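Local coordinates for transaminase (Bacillus megaterium, PDB 5G0A), which probably transfers amino groups between amines and keto compounds with S selectivity, using pyridoxal-5'-phosphate as cofactor, at residues B[238-246]-B[435-443]. Sequence-based numbering, arbitrary orientation.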
ATOM      1  N   VAL B 238      25.179 -11.631   4.278  1.00 27.53           N
ATOM      2  CA  VAL B 238      26.190 -12.394   3.509  1.00 30.59           C
ATOM      3  C   VAL B 238      26.018 -13.883   3.755  1.00 31.93           C
ATOM      4  O   VAL B 238      26.343 -14.710   2.904  1.00 35.08           O
ATOM      5  CB  VAL B 238      27.648 -11.982   3.776  1.00 29.34           C
ATOM      6  CG1 VAL B 238      27.888 -10.523   3.422  1.00 32.00           C
ATOM      7  CG2 VAL B 238      28.090 -12.341   5.199  1.00 30.07           C
ATOM      8  N   SER B 239      25.541 -14.224   4.938  1.00 32.29           N
ATOM      9  CA  SER B 239      25.144 -15.576   5.229  1.00 35.11           C
ATOM     10  C   SER B 239      23.776 -15.431   5.843  1.00 38.09           C
ATOM     11  O   SER B 239      23.629 -14.752   6.869  1.00 39.75           O
ATOM     12  CB  SER B 239      26.125 -16.211   6.222  1.00 37.98           C
ATOM     13  OG  SER B 239      25.714 -17.510   6.590  1.00 39.68           O
ATOM     14  N   GLN B 240      22.765 -16.026   5.212  1.00 36.84           N
ATOM     15  CA  GLN B 240      21.404 -15.933   5.748  1.00 36.49           C
ATOM     16  C   GLN B 240      21.395 -16.627   7.099  1.00 39.89           C
ATOM     17  O   GLN B 240      21.708 -17.818   7.186  1.00 40.69           O
ATOM     18  CB  GLN B 240      20.376 -16.507   4.764  1.00 35.28           C
ATOM     19  CG  GLN B 240      20.118 -15.555   3.593  1.00 34.77           C
ATOM     20  CD  GLN B 240      19.292 -16.172   2.477  1.00 35.54           C
ATOM     21  OE1 GLN B 240      19.514 -17.328   2.078  1.00 35.82           O
ATOM     22  NE2 GLN B 240      18.348 -15.394   1.942  1.00 32.02           N
ATOM     23  N   GLY B 241      21.085 -15.856   8.146  1.00 39.25           N
ATOM     24  CA  GLY B 241      21.213 -16.304   9.535  1.00 39.45           C
ATOM     25  C   GLY B 241      20.102 -17.257   9.901  1.00 39.85           C
ATOM     26  O   GLY B 241      20.288 -18.477   9.876  1.00 43.32           O
ATOM     27  N   ALA B 242      18.935 -16.711  10.225  1.00 36.67           N
ATOM     28  CA  ALA B 242      17.749 -17.539  10.447  1.00 38.36           C
ATOM     29  C   ALA B 242      17.451 -18.401   9.215  1.00 40.76           C
ATOM     30  O   ALA B 242      17.065 -19.577   9.339  1.00 41.37           O
ATOM     31  CB  ALA B 242      16.547 -16.668  10.802  1.00 35.99           C
ATOM     32  N   GLY B 243      17.657 -17.825   8.029  1.00 39.42           N
ATOM     33  CA  GLY B 243      17.414 -18.542   6.760  1.00 40.27           C
ATOM     34  C   GLY B 243      18.413 -19.659   6.489  1.00 41.56           C
ATOM     35  O   GLY B 243      18.182 -20.517   5.620  1.00 37.43           O
ATOM     36  N   SER B 244      19.537 -19.624   7.210  1.00 41.21           N
ATOM     37  CA  SER B 244      20.485 -20.760   7.293  1.00 39.98           C
ATOM     38  C   SER B 244      21.086 -21.174   5.954  1.00 41.47           C
ATOM     39  O   SER B 244      20.870 -22.299   5.488  1.00 39.53           O
ATOM     40  CB  SER B 244      19.826 -21.974   7.966  1.00 38.61           C
ATOM     41  OG  SER B 244      19.353 -21.642   9.254  1.00 39.58           O
ATOM     42  N   ALA B 245      21.843 -20.261   5.346  1.00 40.78           N
ATOM     43  CA  ALA B 245      22.399 -20.480   4.012  1.00 41.16           C
ATOM     44  C   ALA B 245      23.688 -19.699   3.806  1.00 44.04           C
ATOM     45  O   ALA B 245      23.902 -18.648   4.418  1.00 45.78           O
ATOM     46  CB  ALA B 245      21.376 -20.134   2.938  1.00 42.61           C
ATOM     47  N   MET B 246      24.552 -20.243   2.956  1.00 42.52           N
ATOM     48  CA  MET B 246      25.834 -19.643   2.627  1.00 42.92           C
ATOM     49  C   MET B 246      25.851 -19.422   1.120  1.00 42.61           C
ATOM     50  O   MET B 246      25.504 -20.330   0.364  1.00 43.72           O
ATOM     51  CB  MET B 246      26.979 -20.584   3.009  1.00 45.40           C
ATOM     52  CG  MET B 246      27.293 -20.637   4.495  1.00 46.61           C
ATOM     53  SD  MET B 246      28.067 -19.113   5.065  1.00 50.54           S
ATOM     54  CE  MET B 246      29.686 -19.190   4.285  1.00 43.76           C
ATOM     55  N   GLY B 435      18.941 -26.320  15.052  1.00 32.32           N
ATOM     56  CA  GLY B 435      18.750 -25.319  13.994  1.00 33.07           C
ATOM     57  C   GLY B 435      17.389 -24.652  14.010  1.00 37.13           C
ATOM     58  O   GLY B 435      16.486 -25.062  14.746  1.00 39.68           O
ATOM     59  N   VAL B 436      17.247 -23.623  13.181  1.00 35.66           N
ATOM     60  CA  VAL B 436      15.981 -22.886  13.062  1.00 36.29           C
ATOM     61  C   VAL B 436      15.138 -23.383  11.886  1.00 35.99           C
ATOM     62  O   VAL B 436      13.902 -23.325  11.918  1.00 33.79           O
ATOM     63  CB  VAL B 436      16.232 -21.372  12.939  1.00 38.05           C
ATOM     64  CG1 VAL B 436      16.924 -20.861  14.187  1.00 42.78           C
ATOM     65  CG2 VAL B 436      17.090 -21.047  11.737  1.00 39.91           C
ATOM     66  N   MET B 437      15.823 -23.871  10.857  1.00 33.30           N
ATOM     67  CA  MET B 437      15.195 -24.425   9.662  1.00 36.93           C
ATOM     68  C   MET B 437      15.145 -25.945   9.824  1.00 37.36           C
ATOM     69  O   MET B 437      15.950 -26.515  10.564  1.00 39.55           O
ATOM     70  CB  MET B 437      15.989 -24.029   8.410  1.00 34.49           C
ATOM     71  CG  MET B 437      15.961 -22.537   8.091  1.00 35.73           C
ATOM     72  SD  MET B 437      14.346 -21.850   7.652  1.00 37.96           S
ATOM     73  CE  MET B 437      13.881 -20.947   9.132  1.00 36.69           C
ATOM     74  N   PRO B 438      14.198 -26.606   9.142  1.00 39.16           N
ATOM     75  CA  PRO B 438      13.934 -28.023   9.416  1.00 36.73           C
ATOM     76  C   PRO B 438      15.024 -28.995   8.947  1.00 39.08           C
ATOM     77  O   PRO B 438      15.206 -30.050   9.573  1.00 39.55           O
ATOM     78  CB  PRO B 438      12.616 -28.280   8.671  1.00 37.03           C
ATOM     79  CG  PRO B 438      12.620 -27.289   7.555  1.00 36.15           C
ATOM     80  CD  PRO B 438      13.302 -26.064   8.101  1.00 37.16           C
ATOM     81  N   ASN B 439      15.734 -28.655   7.869  1.00 37.32           N
ATOM     82  CA  ASN B 439      16.791 -29.531   7.327  1.00 38.93           C
ATOM     83  C   ASN B 439      18.206 -29.014   7.512  1.00 38.38           C
ATOM     84  O   ASN B 439      19.137 -29.523   6.886  1.00 37.44           O
ATOM     85  CB  ASN B 439      16.595 -29.749   5.817  1.00 38.14           C
ATOM     86  CG  ASN B 439      15.203 -30.207   5.467  1.00 39.30           C
ATOM     87  OD1 ASN B 439      14.726 -31.223   5.972  1.00 41.64           O
ATOM     88  ND2 ASN B 439      14.539 -29.458   4.590  1.00 41.53           N
ATOM     89  N   THR B 440      18.384 -27.995   8.350  1.00 36.95           N
ATOM     90  CA  THR B 440      19.659 -27.310   8.375  1.00 34.63           C
ATOM     91  C   THR B 440      20.004 -26.931   9.790  1.00 36.60           C
ATOM     92  O   THR B 440      19.256 -26.220  10.444  1.00 34.57           O
ATOM     93  CB  THR B 440      19.625 -26.021   7.521  1.00 36.21           C
ATOM     94  OG1 THR B 440      18.945 -26.281   6.277  1.00 38.42           O
ATOM     95  CG2 THR B 440      21.046 -25.509   7.252  1.00 34.18           C
ATOM     96  N   MET B 441      21.132 -27.426  10.256  1.00 34.89           N
ATOM     97  CA  MET B 441      21.665 -27.017  11.536  1.00 37.19           C
ATOM     98  C   MET B 441      22.287 -25.651  11.415  1.00 33.00           C
ATOM     99  O   MET B 441      22.867 -25.333  10.387  1.00 30.82           O
ATOM    100  CB  MET B 441      22.740 -27.991  11.912  1.00 40.65           C
ATOM    101  CG  MET B 441      22.235 -29.386  11.680  1.00 44.61           C
ATOM    102  SD  MET B 441      21.819 -30.039  13.273  1.00 49.30           S
ATOM    103  CE  MET B 441      23.510 -30.496  13.608  1.00 42.28           C
ATOM    104  N   ARG B 442      22.199 -24.881  12.501  1.00 32.98           N
ATOM    105  CA  ARG B 442      22.785 -23.553  12.581  1.00 33.92           C
ATOM    106  C   ARG B 442      23.500 -23.513  13.929  1.00 32.79           C
ATOM    107  O   ARG B 442      22.869 -23.422  14.985  1.00 32.02           O
ATOM    108  CB  ARG B 442      21.701 -22.467  12.517  1.00 33.02           C
ATOM    109  CG  ARG B 442      22.220 -21.102  12.070  1.00 36.66           C
ATOM    110  CD  ARG B 442      22.252 -21.091  10.549  1.00 42.29           C
ATOM    111  NE  ARG B 442      22.671 -19.860   9.873  1.00 39.07           N
ATOM    112  CZ  ARG B 442      23.909 -19.631   9.438  1.00 39.66           C
ATOM    113  NH1 ARG B 442      24.881 -20.515   9.683  1.00 39.84           N
ATOM    114  NH2 ARG B 442      24.181 -18.520   8.764  1.00 39.13           N
ATOM    115  N   ILE B 443      24.819 -23.596  13.869  1.00 32.58           N
ATOM    116  CA  ILE B 443      25.627 -23.849  15.056  1.00 31.38           C
ATOM    117  C   ILE B 443      26.430 -22.615  15.381  1.00 31.59           C
ATOM    118  O   ILE B 443      27.079 -22.063  14.502  1.00 28.25           O
ATOM    119  CB  ILE B 443      26.566 -25.059  14.816  1.00 33.02           C
ATOM    120  CG1 ILE B 443      25.727 -26.323  14.583  1.00 32.41           C
ATOM    121  CG2 ILE B 443      27.512 -25.272  16.004  1.00 33.66           C
ATOM    122  CD1 ILE B 443      26.498 -27.485  14.004  1.00 35.17           C
TER
HETATM  123  O   HOH W   1      18.807 -23.720  10.844  1.00 33.58           O
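The type I beta turn from Gly-241 to Ser-244 packs against the loop 435-439 and strand 440-443, with the CA atoms of Ser-244 and Arg-442 6.4 Å apart. Arg-442 and Ser-244 are at the centre of the contact. The arginine chain leaves with CG anti to the backbone N (chi1 -158°) and bends at chi2, which brings the guanidinium edge to Gly-241 O and Ser-239 OG. Arg-442 NE donates to Gly-241 O at 2.8 Å; the oxygen lies in the guanidinium plane and the N-H meets one of its lone pairs. That oxygen also accepts the turn's own bond from Ser-244 N. Arg-442 NH2 makes two weak bonds, to Ser-239 OG (2.8 Å) and to Gln-240 O (3.0 Å). Ser-239 OG in turn donates to Ala-245 O from above the carbonyl plane, so the hydroxyl accepts from Arg-442 and donates to Ala-245 O. Ser-244 OG lies beside Arg-442 CD at 3.2 Å. One water bonds to Ser-244 OG (2.7 Å), accepts from Met-437 N and donates to Thr-440 O. This water bridges the turn to segment 435-443. Thr-440 CG2 touches Ser-244 CB at 3.8 Å. Met-437 CG lies against Ser-244 OG at 3.7 Å. The contact joins the loop between strand 231-236 and helix 251-262, near the pyridoxal-5'-phosphate, to the three-stranded antiparallel sheet. There strand 440-443 pairs with strand 387-392, and Arg-442 also packs on Leu-387 and Ile-389.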